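Local coordinates for protein putative ATPase Rv3679 (Mycobacterium tuberculosis H37Rv, PDB 6BS3) that forms one subunit of the heterodimeric BagAB ATPase complex, which hydrolyses ATP and mediates resistance to nitric oxide and elevated glycerol, at residues Y74-I79 and T138-E143. Sequence-based numbering, arbitrary orientation.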
# COMPACT_ATOMS: atom_id res chain seq x y z
N TYR A 74 -12.84 -20.72 -7.61
CA TYR A 74 -14.06 -19.93 -7.55
C TYR A 74 -15.23 -20.77 -6.99
O TYR A 74 -16.07 -21.24 -7.74
CB TYR A 74 -14.37 -19.29 -8.93
CG TYR A 74 -15.51 -18.29 -8.92
CD1 TYR A 74 -15.61 -17.32 -7.92
CD2 TYR A 74 -16.45 -18.28 -9.95
CE1 TYR A 74 -16.65 -16.39 -7.92
CE2 TYR A 74 -17.46 -17.32 -9.98
CZ TYR A 74 -17.57 -16.39 -8.96
OH TYR A 74 -18.60 -15.49 -8.99
N GLN A 75 -15.23 -20.98 -5.67
CA GLN A 75 -16.20 -21.77 -4.89
C GLN A 75 -16.18 -21.27 -3.47
O GLN A 75 -15.12 -20.88 -2.98
CB GLN A 75 -15.78 -23.27 -4.82
CG GLN A 75 -15.90 -24.08 -6.09
CD GLN A 75 -15.16 -25.40 -5.95
OE1 GLN A 75 -15.45 -26.22 -5.05
NE2 GLN A 75 -14.19 -25.64 -6.83
N GLU A 76 -17.33 -21.36 -2.76
CA GLU A 76 -17.43 -20.97 -1.35
C GLU A 76 -17.00 -22.18 -0.55
O GLU A 76 -17.64 -23.23 -0.64
CB GLU A 76 -18.85 -20.53 -0.99
CG GLU A 76 -19.26 -19.27 -1.73
CD GLU A 76 -20.74 -19.12 -1.97
OE1 GLU A 76 -21.55 -19.61 -1.15
OE2 GLU A 76 -21.09 -18.48 -2.98
N LEU A 77 -15.87 -22.07 0.16
CA LEU A 77 -15.31 -23.23 0.87
C LEU A 77 -15.00 -22.92 2.30
O LEU A 77 -14.55 -21.81 2.59
CB LEU A 77 -14.02 -23.74 0.17
CG LEU A 77 -14.13 -24.28 -1.27
CD1 LEU A 77 -12.81 -24.17 -2.00
CD2 LEU A 77 -14.65 -25.72 -1.30
N LYS A 78 -15.25 -23.87 3.20
CA LYS A 78 -14.97 -23.67 4.61
C LYS A 78 -13.47 -23.53 4.83
O LYS A 78 -12.70 -24.41 4.45
CB LYS A 78 -15.52 -24.83 5.44
CG LYS A 78 -15.48 -24.60 6.94
CD LYS A 78 -15.88 -25.85 7.71
CE LYS A 78 -16.04 -25.56 9.19
NZ LYS A 78 -15.89 -26.78 10.02
N ILE A 79 -13.06 -22.43 5.45
CA ILE A 79 -11.65 -22.18 5.70
C ILE A 79 -11.31 -22.11 7.18
O ILE A 79 -10.15 -22.28 7.57
CB ILE A 79 -11.18 -20.88 5.01
CG1 ILE A 79 -9.70 -20.63 5.31
CG2 ILE A 79 -12.03 -19.70 5.46
CD1 ILE A 79 -8.97 -19.88 4.21
N THR A 138 -19.79 -6.35 -7.41
CA THR A 138 -20.85 -5.92 -6.48
C THR A 138 -22.11 -6.77 -6.69
O THR A 138 -22.88 -6.98 -5.74
CB THR A 138 -21.16 -4.40 -6.61
OG1 THR A 138 -21.64 -4.14 -7.94
CG2 THR A 138 -19.96 -3.51 -6.28
N GLY A 139 -22.33 -7.21 -7.93
CA GLY A 139 -23.46 -8.06 -8.28
C GLY A 139 -23.35 -9.43 -7.65
O GLY A 139 -24.35 -9.97 -7.16
N LYS A 140 -22.14 -10.00 -7.61
CA LYS A 140 -21.87 -11.31 -6.99
C LYS A 140 -21.97 -11.19 -5.47
O LYS A 140 -22.49 -12.09 -4.83
CB LYS A 140 -20.50 -11.88 -7.43
CG LYS A 140 -20.14 -13.23 -6.79
CD LYS A 140 -21.10 -14.34 -7.17
CE LYS A 140 -20.88 -15.58 -6.35
NZ LYS A 140 -21.95 -16.59 -6.59
N ILE A 141 -21.47 -10.07 -4.90
CA ILE A 141 -21.54 -9.77 -3.47
C ILE A 141 -23.03 -9.74 -3.06
O ILE A 141 -23.40 -10.43 -2.11
CB ILE A 141 -20.81 -8.43 -3.15
CG1 ILE A 141 -19.26 -8.60 -3.24
CG2 ILE A 141 -21.25 -7.88 -1.76
CD1 ILE A 141 -18.44 -7.16 -3.21
N LYS A 142 -23.88 -9.03 -3.83
CA LYS A 142 -25.31 -8.95 -3.57
C LYS A 142 -25.99 -10.35 -3.60
O LYS A 142 -26.87 -10.61 -2.79
CB LYS A 142 -25.96 -7.98 -4.57
CG LYS A 142 -27.44 -7.68 -4.30
CD LYS A 142 -28.30 -8.29 -5.36
CE LYS A 142 -29.76 -7.99 -5.17
NZ LYS A 142 -30.57 -8.72 -6.17
N GLU A 143 -25.58 -11.21 -4.54
CA GLU A 143 -26.11 -12.57 -4.69
C GLU A 143 -25.82 -13.42 -3.42
O GLU A 143 -26.67 -14.19 -3.02
CB GLU A 143 -25.54 -13.24 -5.97
CG GLU A 143 -26.14 -14.61 -6.32
CD GLU A 143 -25.60 -15.81 -5.55
OE1 GLU A 143 -24.38 -15.82 -5.24
OE2 GLU A 143 -26.39 -16.73 -5.26
O HOH W 1 -20.36 -18.74 -5.59
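Lys140 NZ is gripped by two partners, a carboxylate of its own helix and a water that leads across to Glu76. The water accepts a hydrogen bond from Lys140 NZ at 2.9 Å. It donates one to Glu76 OE2 at 2.7 Å. Glu76 OE2 and Lys140 NZ themselves stay 4.2 Å apart, too far for a salt bridge, so the water relays between opposite charges. On the helix, Lys140 NZ makes a salt bridge to Glu143 OE1 at 2.9 Å, one turn on. The ammonium meets this oxygen from above the carboxylate plane, 45° out of it. Arg147 bridges to both Glu76 OE2 and Glu143 OE1. Glu76 OE2 and Glu143 OE1 lie 4.8 Å apart, and the two positive side chains probably offset the repulsion between them. Tyr156 OH hydrogen-bonds to the other oxygen of Glu76.

The contact joins the approach to edge strand 77-82 with helix 130-146, in the P-loop NTPase fold of the ArsA family. Strand 77-82 is outermost in the sheet and pairs antiparallel with strand 86-92. The site lies near the surface, away from the nucleotide.

Tyr74 meets the methylene part of Lys140, with Tyr74 OH 3.3 Å from Lys140 CD. Lys140 CG and CE each lie 3.5 Å from Tyr74 OH. Lys140 leaves the helix with CG anti to the backbone N (chi1 179°) and then bends at chi2 (63°). The bend brings CG, CD and CE alongside the hydroxyl, and the extended end carries NZ on to the water and Glu143. Tyr74 OH finds its polar partner in Glu101 of helix 95-107. Ala97 and Ala98 of that helix also touch the tyrosine side chain.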